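Side-chain contacts in hydrolase family protein (Deinococcus radiodurans R1, PDB 3CNH), which probably acts as a phosphatase of the haloacid dehalogenase-like superfamily, with a metal site at the carboxyl edge of its parallel sheet: residues Ala6-Ile11 with Ala130-Ser135; Gly13-Asn18 with Gly125-Ala130; Ala26-Arg31 with Glu75-Val80; Arg44-Glu49 with Glu62-Tyr67; His180-Gln183 with Gln189-Glu192. One frame throughout, in Å; residues are numbered along the deposited sequence.

Contact 1 of 5, residues Ala6-Ile11 with Ala130-Ser135; sequences ALFWDI and AFFTSS. With NA (sodium ion), chain C; PO4 (phosphate ion), chain D.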
# COMPACT_ATOMS: atom_id res chain seq x y z
N ALA A 6 6.08 -11.13 14.01
CA ALA A 6 5.37 -10.78 12.79
C ALA A 6 5.95 -9.54 12.15
O ALA A 6 6.35 -8.64 12.85
CB ALA A 6 3.93 -10.53 13.10
N LEU A 7 5.99 -9.54 10.82
CA LEU A 7 6.35 -8.34 10.03
C LEU A 7 5.13 -7.87 9.27
O LEU A 7 4.35 -8.66 8.72
CB LEU A 7 7.49 -8.58 9.03
CG LEU A 7 8.88 -8.87 9.58
CD1 LEU A 7 8.92 -10.30 9.93
CD2 LEU A 7 9.91 -8.52 8.50
N PHE A 8 4.95 -6.55 9.30
CA PHE A 8 3.88 -5.86 8.60
C PHE A 8 4.52 -4.99 7.54
O PHE A 8 5.41 -4.18 7.81
CB PHE A 8 3.10 -4.98 9.58
CG PHE A 8 2.30 -5.75 10.60
CD1 PHE A 8 2.91 -6.26 11.74
CD2 PHE A 8 0.95 -5.98 10.42
CE1 PHE A 8 2.19 -6.98 12.68
CE2 PHE A 8 0.24 -6.72 11.35
CZ PHE A 8 0.85 -7.21 12.47
N TRP A 9 4.04 -5.16 6.31
CA TRP A 9 4.61 -4.52 5.14
C TRP A 9 3.68 -3.57 4.41
O TRP A 9 2.57 -3.89 4.03
CB TRP A 9 5.07 -5.56 4.10
CG TRP A 9 6.21 -6.43 4.48
CD1 TRP A 9 6.18 -7.52 5.30
CD2 TRP A 9 7.57 -6.30 4.04
NE1 TRP A 9 7.44 -8.05 5.44
CE2 TRP A 9 8.32 -7.33 4.67
CE3 TRP A 9 8.24 -5.39 3.23
CZ2 TRP A 9 9.68 -7.49 4.46
CZ3 TRP A 9 9.57 -5.56 3.01
CH2 TRP A 9 10.29 -6.59 3.64
N ASP A 10 4.20 -2.39 4.24
CA ASP A 10 3.65 -1.40 3.30
C ASP A 10 3.89 -2.05 1.93
O ASP A 10 4.86 -2.84 1.74
CB ASP A 10 4.48 -0.13 3.50
CG ASP A 10 4.13 1.00 2.64
OD1 ASP A 10 2.98 1.12 2.24
OD2 ASP A 10 5.08 1.84 2.43
N ILE A 11 3.02 -1.75 0.97
CA ILE A 11 3.21 -2.29 -0.39
C ILE A 11 3.79 -1.21 -1.31
O ILE A 11 4.90 -1.30 -1.79
CB ILE A 11 1.97 -2.93 -0.96
CG1 ILE A 11 1.52 -4.07 -0.03
CG2 ILE A 11 2.22 -3.46 -2.39
CD1 ILE A 11 0.26 -4.81 -0.48
N ALA A 130 -1.90 -12.31 5.07
CA ALA A 130 -3.15 -11.55 5.06
C ALA A 130 -2.82 -10.13 4.68
O ALA A 130 -1.67 -9.69 4.81
CB ALA A 130 -3.90 -11.60 6.38
N PHE A 131 -3.83 -9.44 4.22
CA PHE A 131 -3.68 -8.11 3.69
C PHE A 131 -4.57 -7.14 4.45
O PHE A 131 -5.75 -7.04 4.17
CB PHE A 131 -4.00 -8.09 2.20
CG PHE A 131 -3.00 -8.85 1.36
CD1 PHE A 131 -3.07 -10.22 1.25
CD2 PHE A 131 -1.95 -8.17 0.76
CE1 PHE A 131 -2.13 -10.91 0.51
CE2 PHE A 131 -0.99 -8.83 0.03
CZ PHE A 131 -1.05 -10.23 -0.07
N PHE A 132 -3.96 -6.44 5.40
CA PHE A 132 -4.69 -5.49 6.26
C PHE A 132 -4.67 -4.15 5.53
O PHE A 132 -3.87 -3.26 5.79
CB PHE A 132 -4.06 -5.43 7.65
CG PHE A 132 -3.97 -6.78 8.31
CD1 PHE A 132 -5.01 -7.67 8.26
CD2 PHE A 132 -2.82 -7.14 8.98
CE1 PHE A 132 -4.91 -8.94 8.87
CE2 PHE A 132 -2.72 -8.41 9.61
CZ PHE A 132 -3.76 -9.31 9.53
N THR A 133 -5.58 -4.09 4.57
CA THR A 133 -5.66 -3.00 3.62
C THR A 133 -6.78 -2.03 3.96
O THR A 133 -7.87 -2.42 4.38
CB THR A 133 -5.87 -3.55 2.22
OG1 THR A 133 -4.85 -4.51 1.90
CG2 THR A 133 -5.88 -2.40 1.18
N SER A 134 -6.50 -0.76 3.73
CA SER A 134 -7.46 0.31 4.09
C SER A 134 -8.86 0.11 3.56
O SER A 134 -9.84 0.40 4.24
CB SER A 134 -6.96 1.68 3.61
OG SER A 134 -6.72 1.67 2.21
N SER A 135 -8.94 -0.35 2.33
CA SER A 135 -10.24 -0.50 1.62
C SER A 135 -11.04 -1.66 2.16
O SER A 135 -12.25 -1.74 1.97
CB SER A 135 -10.03 -0.57 0.12
OG SER A 135 -9.13 -1.60 -0.25
NA NA C . 4.38 3.61 1.01
P PO4 D . 0.67 1.87 0.58
O1 PO4 D . 0.19 1.98 1.95
O2 PO4 D . 2.02 2.59 0.45
O3 PO4 D . 0.67 0.46 -0.03
O4 PO4 D . -0.18 2.68 -0.39
O HOH W 1 4.29 5.19 -0.71
O HOH W 2 3.59 4.80 2.75

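Contact 2 of 5, residues Gly13-Asn18 with Gly125-Ala130; sequences GVLLTN and GEFLLA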
# COMPACT_ATOMS: atom_id res chain seq x y z
N GLY A 13 5.73 1.76 -2.68
CA GLY A 13 7.01 2.37 -2.37
C GLY A 13 7.98 1.47 -1.64
O GLY A 13 9.11 1.88 -1.31
N VAL A 14 7.55 0.24 -1.43
CA VAL A 14 8.36 -0.77 -0.73
C VAL A 14 8.49 -2.02 -1.60
O VAL A 14 9.55 -2.28 -2.21
CB VAL A 14 7.78 -1.07 0.66
CG1 VAL A 14 8.54 -2.17 1.39
CG2 VAL A 14 7.81 0.21 1.54
N LEU A 15 7.40 -2.76 -1.70
CA LEU A 15 7.36 -3.99 -2.50
C LEU A 15 7.14 -3.72 -3.99
O LEU A 15 7.67 -4.38 -4.87
CB LEU A 15 6.26 -4.92 -1.99
CG LEU A 15 6.50 -5.47 -0.57
CD1 LEU A 15 5.24 -6.17 -0.05
CD2 LEU A 15 7.73 -6.38 -0.55
N LEU A 16 6.31 -2.73 -4.22
CA LEU A 16 5.95 -2.28 -5.57
C LEU A 16 6.01 -0.78 -5.61
O LEU A 16 6.16 -0.12 -4.59
CB LEU A 16 4.50 -2.69 -5.91
CG LEU A 16 4.08 -4.18 -5.77
CD1 LEU A 16 2.57 -4.34 -6.04
CD2 LEU A 16 4.92 -5.09 -6.66
N THR A 17 5.89 -0.26 -6.82
CA THR A 17 5.74 1.19 -6.98
C THR A 17 4.40 1.57 -6.34
O THR A 17 3.57 0.73 -6.03
CB THR A 17 5.69 1.60 -8.47
OG1 THR A 17 4.64 0.88 -9.13
CG2 THR A 17 7.01 1.34 -9.14
N ASN A 18 4.19 2.85 -6.11
CA ASN A 18 2.86 3.31 -5.68
C ASN A 18 1.86 2.97 -6.78
O ASN A 18 2.24 2.77 -7.92
CB ASN A 18 2.84 4.79 -5.39
CG ASN A 18 3.64 5.11 -4.15
OD1 ASN A 18 3.52 4.41 -3.16
ND2 ASN A 18 4.48 6.12 -4.23
N GLY A 125 0.67 -12.72 -2.26
CA GLY A 125 0.08 -13.72 -1.38
C GLY A 125 0.96 -14.93 -1.15
O GLY A 125 0.69 -15.74 -0.29
N GLU A 126 2.04 -15.03 -1.90
CA GLU A 126 2.92 -16.16 -1.70
C GLU A 126 3.70 -15.99 -0.41
O GLU A 126 4.07 -16.96 0.24
CB GLU A 126 3.88 -16.32 -2.88
CG GLU A 126 3.09 -16.67 -4.13
CD GLU A 126 3.93 -16.73 -5.41
OE1 GLU A 126 5.18 -16.74 -5.33
OE2 GLU A 126 3.32 -16.78 -6.51
N PHE A 127 3.87 -14.74 -0.01
CA PHE A 127 4.69 -14.45 1.18
C PHE A 127 4.02 -13.60 2.25
O PHE A 127 4.55 -13.46 3.36
CB PHE A 127 6.06 -13.89 0.78
CG PHE A 127 6.00 -12.59 0.01
CD1 PHE A 127 6.01 -11.39 0.67
CD2 PHE A 127 5.96 -12.59 -1.37
CE1 PHE A 127 5.95 -10.20 -0.05
CE2 PHE A 127 5.91 -11.42 -2.08
CZ PHE A 127 5.91 -10.22 -1.42
N LEU A 128 2.85 -13.05 1.93
CA LEU A 128 2.05 -12.30 2.89
C LEU A 128 0.80 -13.14 3.15
O LEU A 128 0.04 -13.49 2.23
CB LEU A 128 1.70 -10.89 2.42
CG LEU A 128 2.90 -10.01 2.06
CD1 LEU A 128 2.48 -8.65 1.48
CD2 LEU A 128 3.85 -9.90 3.28
N LEU A 129 0.54 -13.36 4.44
CA LEU A 129 -0.51 -14.26 4.92
C LEU A 129 -1.89 -13.62 4.95
O LEU A 129 -2.90 -14.29 4.93
CB LEU A 129 -0.13 -14.84 6.30
CG LEU A 129 1.25 -15.51 6.35
CD1 LEU A 129 1.52 -15.84 7.80
CD2 LEU A 129 1.32 -16.74 5.43
N ALA A 130 -1.90 -12.31 5.07
CA ALA A 130 -3.15 -11.55 5.06
C ALA A 130 -2.82 -10.13 4.68
O ALA A 130 -1.67 -9.69 4.81
CB ALA A 130 -3.90 -11.60 6.38

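Contact 3 of 5, residues Ala26-Arg31 with Glu75-Val80; sequences ADVAQR and EDFRAV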
# COMPACT_ATOMS: atom_id res chain seq x y z
N ALA A 26 -0.56 12.10 -13.02
CA ALA A 26 -0.22 13.20 -13.95
C ALA A 26 -0.01 12.65 -15.34
O ALA A 26 -0.46 13.20 -16.34
CB ALA A 26 1.08 13.93 -13.48
N ASP A 27 0.66 11.52 -15.34
CA ASP A 27 1.04 10.84 -16.57
C ASP A 27 -0.21 10.34 -17.29
O ASP A 27 -0.42 10.59 -18.47
CB ASP A 27 1.93 9.65 -16.26
CG ASP A 27 2.40 8.91 -17.50
OD1 ASP A 27 2.47 9.53 -18.58
OD2 ASP A 27 2.73 7.71 -17.39
N VAL A 28 -1.00 9.60 -16.52
CA VAL A 28 -2.22 8.98 -17.07
C VAL A 28 -3.21 10.03 -17.57
O VAL A 28 -3.84 9.88 -18.62
CB VAL A 28 -2.87 7.98 -16.10
CG1 VAL A 28 -4.20 7.49 -16.68
CG2 VAL A 28 -1.92 6.80 -15.87
N ALA A 29 -3.27 11.13 -16.84
CA ALA A 29 -4.15 12.25 -17.20
C ALA A 29 -3.78 12.81 -18.55
O ALA A 29 -4.62 13.08 -19.41
CB ALA A 29 -4.11 13.36 -16.13
N GLN A 30 -2.49 12.95 -18.74
CA GLN A 30 -1.95 13.49 -19.99
C GLN A 30 -2.31 12.57 -21.17
O GLN A 30 -2.77 13.01 -22.22
CB GLN A 30 -0.42 13.65 -19.89
CG GLN A 30 0.27 14.10 -21.19
N ARG A 31 -2.14 11.29 -20.93
CA ARG A 31 -2.42 10.30 -21.97
C ARG A 31 -3.86 10.34 -22.44
O ARG A 31 -4.16 10.14 -23.62
CB ARG A 31 -2.12 8.88 -21.48
CG ARG A 31 -2.40 7.82 -22.56
CD ARG A 31 -2.14 6.38 -22.10
NE ARG A 31 -0.75 6.14 -21.73
CZ ARG A 31 0.23 5.83 -22.58
NH1 ARG A 31 -0.01 5.76 -23.89
NH2 ARG A 31 1.46 5.62 -22.14
N GLU A 75 -13.28 1.19 -18.57
CA GLU A 75 -12.45 -0.03 -18.62
C GLU A 75 -11.07 0.31 -19.17
O GLU A 75 -10.03 -0.17 -18.66
CB GLU A 75 -13.12 -1.12 -19.46
CG GLU A 75 -14.39 -1.70 -18.80
CD GLU A 75 -15.61 -0.76 -18.79
OE1 GLU A 75 -15.77 0.15 -19.65
OE2 GLU A 75 -16.46 -0.96 -17.89
N ASP A 76 -11.06 1.16 -20.17
CA ASP A 76 -9.82 1.62 -20.80
C ASP A 76 -8.98 2.30 -19.71
O ASP A 76 -7.78 2.06 -19.54
CB ASP A 76 -10.06 2.67 -21.90
CG ASP A 76 -10.72 2.10 -23.15
OD1 ASP A 76 -10.56 0.88 -23.40
OD2 ASP A 76 -11.35 2.88 -23.90
N PHE A 77 -9.67 3.12 -18.93
CA PHE A 77 -8.97 3.96 -17.93
C PHE A 77 -8.41 3.10 -16.82
O PHE A 77 -7.29 3.26 -16.36
CB PHE A 77 -9.90 5.06 -17.37
CG PHE A 77 -9.16 6.16 -16.66
CD1 PHE A 77 -8.96 6.10 -15.29
CD2 PHE A 77 -8.62 7.23 -17.35
CE1 PHE A 77 -8.27 7.10 -14.64
CE2 PHE A 77 -7.93 8.24 -16.66
CZ PHE A 77 -7.74 8.15 -15.34
N ARG A 78 -9.24 2.17 -16.39
CA ARG A 78 -8.87 1.28 -15.31
C ARG A 78 -7.63 0.44 -15.69
O ARG A 78 -6.74 0.21 -14.87
CB ARG A 78 -10.09 0.44 -14.94
CG ARG A 78 -10.01 -0.21 -13.60
CD ARG A 78 -9.69 -1.61 -13.73
NE ARG A 78 -10.79 -2.28 -14.41
CZ ARG A 78 -11.64 -3.07 -13.77
NH1 ARG A 78 -12.62 -3.65 -14.44
NH2 ARG A 78 -11.49 -3.28 -12.47
N ALA A 79 -7.57 0.05 -16.95
CA ALA A 79 -6.45 -0.76 -17.44
C ALA A 79 -5.14 -0.01 -17.28
O ALA A 79 -4.13 -0.56 -16.83
CB ALA A 79 -6.63 -1.16 -18.91
N VAL A 80 -5.17 1.26 -17.67
CA VAL A 80 -3.96 2.09 -17.61
C VAL A 80 -3.60 2.40 -16.15
O VAL A 80 -2.41 2.45 -15.77
CB VAL A 80 -4.10 3.37 -18.49
CG1 VAL A 80 -2.86 4.24 -18.34
CG2 VAL A 80 -4.30 2.97 -19.98

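Contact 4 of 5, residues Arg44-Glu49 with Glu62-Tyr67; sequences RLAAPE and EQVVFY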
# COMPACT_ATOMS: atom_id res chain seq x y z
N ARG A 44 -8.69 14.72 -5.41
CA ARG A 44 -8.42 15.10 -4.01
C ARG A 44 -9.64 14.86 -3.14
O ARG A 44 -9.56 14.34 -2.01
CB ARG A 44 -7.99 16.58 -3.91
CG ARG A 44 -7.54 16.99 -2.52
CD ARG A 44 -7.17 18.48 -2.42
NE ARG A 44 -8.32 19.37 -2.56
CZ ARG A 44 -9.12 19.72 -1.55
NH1 ARG A 44 -8.89 19.25 -0.33
NH2 ARG A 44 -10.14 20.54 -1.76
N LEU A 45 -10.77 15.24 -3.70
CA LEU A 45 -12.04 15.13 -2.97
C LEU A 45 -12.50 13.70 -2.78
O LEU A 45 -12.96 13.32 -1.71
CB LEU A 45 -13.17 15.93 -3.62
CG LEU A 45 -13.52 17.24 -2.91
CD1 LEU A 45 -12.37 18.19 -2.92
CD2 LEU A 45 -14.77 17.87 -3.54
N ALA A 46 -12.38 12.91 -3.84
CA ALA A 46 -12.95 11.55 -3.86
C ALA A 46 -12.05 10.44 -3.39
O ALA A 46 -12.50 9.40 -2.90
CB ALA A 46 -13.51 11.22 -5.26
N ALA A 47 -10.74 10.65 -3.52
CA ALA A 47 -9.80 9.58 -3.22
C ALA A 47 -9.91 8.92 -1.84
O ALA A 47 -9.85 7.69 -1.75
CB ALA A 47 -8.37 10.03 -3.50
N PRO A 48 -10.05 9.70 -0.77
CA PRO A 48 -10.02 9.03 0.53
C PRO A 48 -11.08 7.98 0.71
O PRO A 48 -10.81 6.92 1.31
CB PRO A 48 -10.19 10.21 1.53
CG PRO A 48 -9.58 11.38 0.80
CD PRO A 48 -10.02 11.17 -0.64
N GLU A 49 -12.28 8.25 0.18
CA GLU A 49 -13.37 7.31 0.35
C GLU A 49 -13.16 6.06 -0.48
O GLU A 49 -13.54 4.96 -0.09
CB GLU A 49 -14.71 7.96 0.10
CG GLU A 49 -15.13 8.95 1.19
CD GLU A 49 -15.48 8.30 2.50
OE1 GLU A 49 -14.58 7.73 3.18
OE2 GLU A 49 -16.64 8.32 2.86
N GLU A 62 -16.58 8.08 -12.02
CA GLU A 62 -17.72 8.89 -12.43
C GLU A 62 -17.47 10.35 -12.07
O GLU A 62 -17.77 11.27 -12.82
CB GLU A 62 -19.02 8.41 -11.76
CG GLU A 62 -20.22 9.34 -11.95
CD GLU A 62 -20.60 9.52 -13.39
OE1 GLU A 62 -20.12 8.74 -14.25
OE2 GLU A 62 -21.38 10.44 -13.66
N GLN A 63 -16.91 10.54 -10.89
CA GLN A 63 -16.67 11.91 -10.41
C GLN A 63 -15.39 12.53 -10.91
O GLN A 63 -15.31 13.74 -11.16
CB GLN A 63 -16.66 11.98 -8.89
CG GLN A 63 -17.95 11.54 -8.23
CD GLN A 63 -18.00 11.88 -6.77
OE1 GLN A 63 -17.08 12.49 -6.22
NE2 GLN A 63 -19.10 11.49 -6.11
N VAL A 64 -14.39 11.69 -11.05
CA VAL A 64 -13.03 12.17 -11.33
C VAL A 64 -12.69 12.29 -12.81
O VAL A 64 -11.88 13.15 -13.21
CB VAL A 64 -12.00 11.35 -10.55
CG1 VAL A 64 -10.60 11.75 -10.91
CG2 VAL A 64 -12.23 11.52 -9.04
N VAL A 65 -13.34 11.45 -13.61
CA VAL A 65 -13.09 11.38 -15.05
C VAL A 65 -14.30 11.50 -15.94
O VAL A 65 -14.31 12.32 -16.85
CB VAL A 65 -12.33 10.06 -15.41
CG1 VAL A 65 -12.05 10.02 -16.91
CG2 VAL A 65 -11.03 9.97 -14.64
N PHE A 66 -15.32 10.71 -15.65
CA PHE A 66 -16.50 10.60 -16.54
C PHE A 66 -17.65 11.51 -16.15
O PHE A 66 -18.82 11.13 -16.21
CB PHE A 66 -16.91 9.14 -16.68
CG PHE A 66 -15.82 8.28 -17.26
CD1 PHE A 66 -15.63 8.21 -18.62
CD2 PHE A 66 -14.96 7.59 -16.42
CE1 PHE A 66 -14.61 7.45 -19.16
CE2 PHE A 66 -13.93 6.82 -16.94
CZ PHE A 66 -13.76 6.76 -18.32
N TYR A 67 -17.29 12.75 -15.85
CA TYR A 67 -18.27 13.81 -15.47
C TYR A 67 -18.63 14.62 -16.69
O TYR A 67 -19.47 15.55 -16.67
CB TYR A 67 -17.74 14.73 -14.35
CG TYR A 67 -16.43 15.39 -14.65
CD1 TYR A 67 -16.38 16.63 -15.28
CD2 TYR A 67 -15.22 14.78 -14.30
CE1 TYR A 67 -15.16 17.23 -15.57
CE2 TYR A 67 -14.03 15.38 -14.59
CZ TYR A 67 -14.01 16.59 -15.21
OH TYR A 67 -12.80 17.16 -15.49

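Contact 5 of 5, residues His180-Gln183 with Gln189-Glu192; sequences HAVQ and QLRE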
# COMPACT_ATOMS: atom_id res chain seq x y z
N HIS A 180 7.94 -2.08 16.70
CA HIS A 180 9.19 -1.74 16.06
C HIS A 180 8.85 -1.30 14.65
O HIS A 180 7.80 -1.62 14.11
CB HIS A 180 10.11 -2.93 15.99
CG HIS A 180 10.53 -3.42 17.33
ND1 HIS A 180 11.46 -2.75 18.09
CD2 HIS A 180 10.14 -4.50 18.05
CE1 HIS A 180 11.63 -3.41 19.23
NE2 HIS A 180 10.83 -4.46 19.24
N ALA A 181 9.74 -0.51 14.06
CA ALA A 181 9.52 -0.05 12.69
C ALA A 181 10.85 0.31 12.06
O ALA A 181 11.80 0.70 12.74
CB ALA A 181 8.56 1.15 12.65
N VAL A 182 10.92 0.05 10.77
CA VAL A 182 12.05 0.43 9.94
C VAL A 182 11.58 1.15 8.69
O VAL A 182 10.66 0.67 8.03
CB VAL A 182 12.84 -0.79 9.45
CG1 VAL A 182 14.03 -0.33 8.60
CG2 VAL A 182 13.34 -1.62 10.67
N GLN A 183 12.18 2.29 8.40
CA GLN A 183 11.90 3.02 7.18
C GLN A 183 12.64 2.38 6.01
O GLN A 183 13.85 2.26 6.02
CB GLN A 183 12.31 4.47 7.27
CG GLN A 183 11.76 5.30 6.13
CD GLN A 183 12.09 6.77 6.24
OE1 GLN A 183 12.72 7.19 7.22
NE2 GLN A 183 11.66 7.57 5.27
N GLN A 189 19.79 -1.87 2.97
CA GLN A 189 19.59 -1.15 4.23
C GLN A 189 18.49 -1.84 5.07
O GLN A 189 18.65 -2.09 6.28
CB GLN A 189 19.28 0.33 3.97
CG GLN A 189 18.60 1.07 5.11
CD GLN A 189 17.08 0.99 5.08
OE1 GLN A 189 16.48 0.88 4.01
NE2 GLN A 189 16.44 1.12 6.24
N LEU A 190 17.41 -2.20 4.40
CA LEU A 190 16.28 -2.81 5.10
C LEU A 190 16.71 -4.15 5.69
O LEU A 190 16.41 -4.48 6.83
CB LEU A 190 15.09 -3.00 4.17
CG LEU A 190 13.81 -3.59 4.78
CD1 LEU A 190 13.28 -2.80 5.99
CD2 LEU A 190 12.68 -3.65 3.71
N ARG A 191 17.47 -4.90 4.90
CA ARG A 191 17.93 -6.23 5.34
C ARG A 191 18.79 -6.09 6.58
O ARG A 191 18.62 -6.84 7.55
CB ARG A 191 18.69 -7.02 4.26
CG ARG A 191 19.00 -8.48 4.69
CD ARG A 191 19.78 -9.33 3.64
NE ARG A 191 19.01 -9.70 2.44
CZ ARG A 191 18.30 -10.82 2.30
NH1 ARG A 191 18.18 -11.68 3.29
NH2 ARG A 191 17.66 -11.08 1.16
N GLU A 192 19.68 -5.10 6.57
CA GLU A 192 20.59 -4.92 7.71
C GLU A 192 19.85 -4.50 8.95
O GLU A 192 20.16 -4.98 10.03
CB GLU A 192 21.70 -3.89 7.46
CG GLU A 192 22.90 -4.07 8.42
CD GLU A 192 22.53 -4.22 9.92
OE1 GLU A 192 22.82 -5.29 10.56
OE2 GLU A 192 21.96 -3.25 10.46

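Contact 1 of 5, residues Ala6-Ile11 with Ala130-Ser135
Phe8 and Phe132 are the closest pair of backbones, with CA atoms 8.9 Å apart, because strands 6-9 and 131-133 run parallel but are separated in the sheet by strand 103-108. Side chains therefore have to bridge the gap, and they do so at two places. At the first, the CE2 corner of Phe8 meets the CD2-CE2 side of the Phe132 ring: Phe8 CE2 lies 3.8 Å from Phe132 CE2, arriving at the edge of the Phe132 ring and near its plane. The Phe132 atom meets the Phe8 ring at a slant, so this is an oblique touch and no regular stack. Phe8 places CG opposite its carbonyl carbon (chi1 -68°), which brings the far end of the ring closer to Phe132 than its CB bond alone would. Phe132 also meets the ring of Tyr105 on the intervening strand, the planes nearly parallel. At the second place, Ile11 extends CD1 (chi2 180°) to the edge of the Phe131 ring, 4.2 Å from CD2.

Asp10, just past the end of strand 6-9 and buried, carries the polar chemistry. Its OD2 binds the sodium ion at 2.4 Å, while O2 of a phosphate, probably from the crystallisation liquor, binds the same ion at 2.6 Å; two waters, Gly12 O and Asp166 complete the shell. Lys141 forms a salt bridge with Asp10 OD1 and a hydrogen bond to the phosphate. The chemistry thus divides sharply: hydrocarbon contacts join strand 6-9 and the residues just after it to strand 131-133, and the ions gather at Asp10, a position consistent with the nucleophilic aspartate of haloacid dehalogenase-like phosphatases.

Contact 2 of 5, residues Gly13-Asn18 with Gly125-Ala130
Leu15 carries this contact: one of its methyls, CD1, meets both partners, and the residue buries more surface here than Phe127 or Leu128. CD1 stands anti to CA (chi2 170°), which carries it across to the segment 125-130. There it lies 4.0 Å from Leu128 CD1, the two leucines reaching toward each other tip to tip. The same methyl is 4.1 Å from Phe127 CE1, at the edge of that ring and near its plane, so the aromatic face is not what Leu15 uses. Phe127 holds its ring between the backbone N and the carbonyl carbon (chi1 61°), a setting that points the CE1 side at the incoming methyl. The backbones stay well apart, with the CA atoms of Leu15 and Leu128 separated by 11.2 Å, and the contact is wholly apolar.

The segment 13-18 is shaped locally by a tight backbone hydrogen bond from Gly13 N to Leu16 O of 2.7 Å. The bond closes a short loop soon after strand 6-9, in the region where haloacid dehalogenase-like hydrolases have their squiggle and flap, the elements that lead toward the cap.

Both loops are buried at this point against regular structure: Ala95 of helix 89-98 touches Leu15 and Phe127, Met104 of strand 103-108 supports Phe127 and Leu128, and Trp9 of strand 6-9 packs on both leucines, so the cluster lies between that helix and the central strands.

Contact 3 of 5, residues Ala26-Arg31 with Glu75-Val80
Val28 and Val80 lie at the heart of an apolar helix-to-helix contact, in which helix 22-32 packs on helix 74-83 about 20 Å (centre to centre) from the middle of the chain. The short axes come within 11.1 Å of each other and run roughly antiparallel, at 145° between their N-to-C directions. The nearest backbones belong to the two valines, with a CA separation of 7.1 Å. Each valine sends its CB bond toward the other helix, and the side chains slide past one another in opposite directions, leaving Val28 CG2 3.7 Å from Val80 CG1.

The other branch of Val28 is occupied as well. CG1 stands opposite the backbone N (chi1 174°) and reaches the far end of the Phe77 ring, 3.8 Å from CE2 and equally near CZ. It approaches at a slant, neither squarely over the face nor along the edge. CG1 also meets Val80 CG1, while CG2 meets Val80 alone in this contact, so Val28 is wedged between residues three positions apart on the partner helix.

These helices belong to the all-helical insert between the first strand and the rest of the Rossmann-like core, consistent with a C1-type cap of the haloacid dehalogenase superfamily. In that bundle Phe77 also meets the ring of Phe32 and touches Leu61 and Val65, so its ring belongs to a wider hydrophobic core.

Toward solvent the packing thins. Arg31, extended through its first two torsions, comes near Val80 only loosely, with CD 4.4 Å from CG1, and its charged end contributes no polar bond to the partner segment.

Contact 4 of 5, residues Arg44-Glu49 with Glu62-Tyr67
Two torsions bring Gln63 and Val64 up to Ala46. Val64 places CG1 opposite its backbone N (chi1 175°), which leaves CG2 beside that N and directed at the neighbouring helix. Gln63 has its CG opposite the carbonyl carbon (chi1 -61°) and is extended beyond it, so the amide end reaches the same alanine.

Ala46 CB is the shared target. It lies 4.0 Å from Val64 CG2, a plain methyl-to-methyl contact, and 3.9 Å from Gln63 OE1, a van der Waals touch in which the carbonyl oxygen of the amide meets a methyl. The small alanine lets the backbones come close: the CA atoms of Ala46 and Val64 are 7.5 Å apart. Ala46 and Val64 are buried, whereas Gln63 is exposed and lies at the margin of the contact.

Neither segment is regular throughout. Helix 36-51 is kinked where Pro48, lacking an N-H, and Glu49 make no bond to the turn before; Glu49 N finds a weak one, 3.3 Å, to Ala46 O. Helix 57-64 stops just after the contact, and the backbone O of Gln63 is bonded by Arg42 of the other helix. Arg42 and Arg70 also make cation-pi contacts with Tyr67.

The arrangement joins two successive helices of the helical insert by a close approach at alanine, in a bundle consistent with the C1 cap of haloacid dehalogenase-like hydrolases.

Contact 5 of 5, residues His180-Gln183 with Gln189-Glu192
Val182 and Leu190 mark the closest approach of the backbones, 7.2 Å between CA atoms, where the edge strand 180-183 faces the first turns of helix 187-196. The CB bond of Val182 points toward the helix, that of Gln183 away from it. CG1 of Val182 is 3.7 Å from Leu190 CD1, and their side chains cross obliquely. Leu190 in turn touches Val164 of the adjoining strand and Leu94 of helix 89-98.

The polar part is made by Gln189. Its chain bends at chi2 (-89°), folding the amide back to the strand end so that NE2 donates to the backbone O of Gln183 at 2.8 Å. The donor lies nearly in line with that C=O, at an angle of 161°, although the acceptor is tilted from the glutamine's amide plane. NE2 is also hydrogen-bonded to Glu193, while OE1 accepts from Val185 N; three partners thereby fix the rotation of the amide. Replacing Gln189 by alanine is likely to leave Gln183 O, Val185 N and Glu193 without these mates, and the strand-to-helix turn freer to move. The Gln183 side chain goes the other way, its NE2 bonding the backbone O of Asp166, whose side chain binds the sodium ion.

This is a beta-alpha unit of a Rossmann-like fold: the final strand, the tight connection and the helix returning over one face of the parallel sheet.

How the contacts relate
From the N terminus, strand 6-9 opens contact 1 and the following turn opens contact 2; each closes more than a hundred residues later, contact 2 within the span of contact 1, and they share Ala130. Inside both lies contact 3, which in turn encloses contact 4. These two belong to the helical insert and touch through Phe77 and Val65, with centres about 14 Å apart. Contact 5 follows in series as a short local loop near the C terminus. It meets contact 1 where Trp9 packs on Leu190. None of the loops cross. Contacts 1, 2 and 5 tie the sheet, its loops and flanking helices together, while contacts 3 and 4 hold the insert, well away from contact 5.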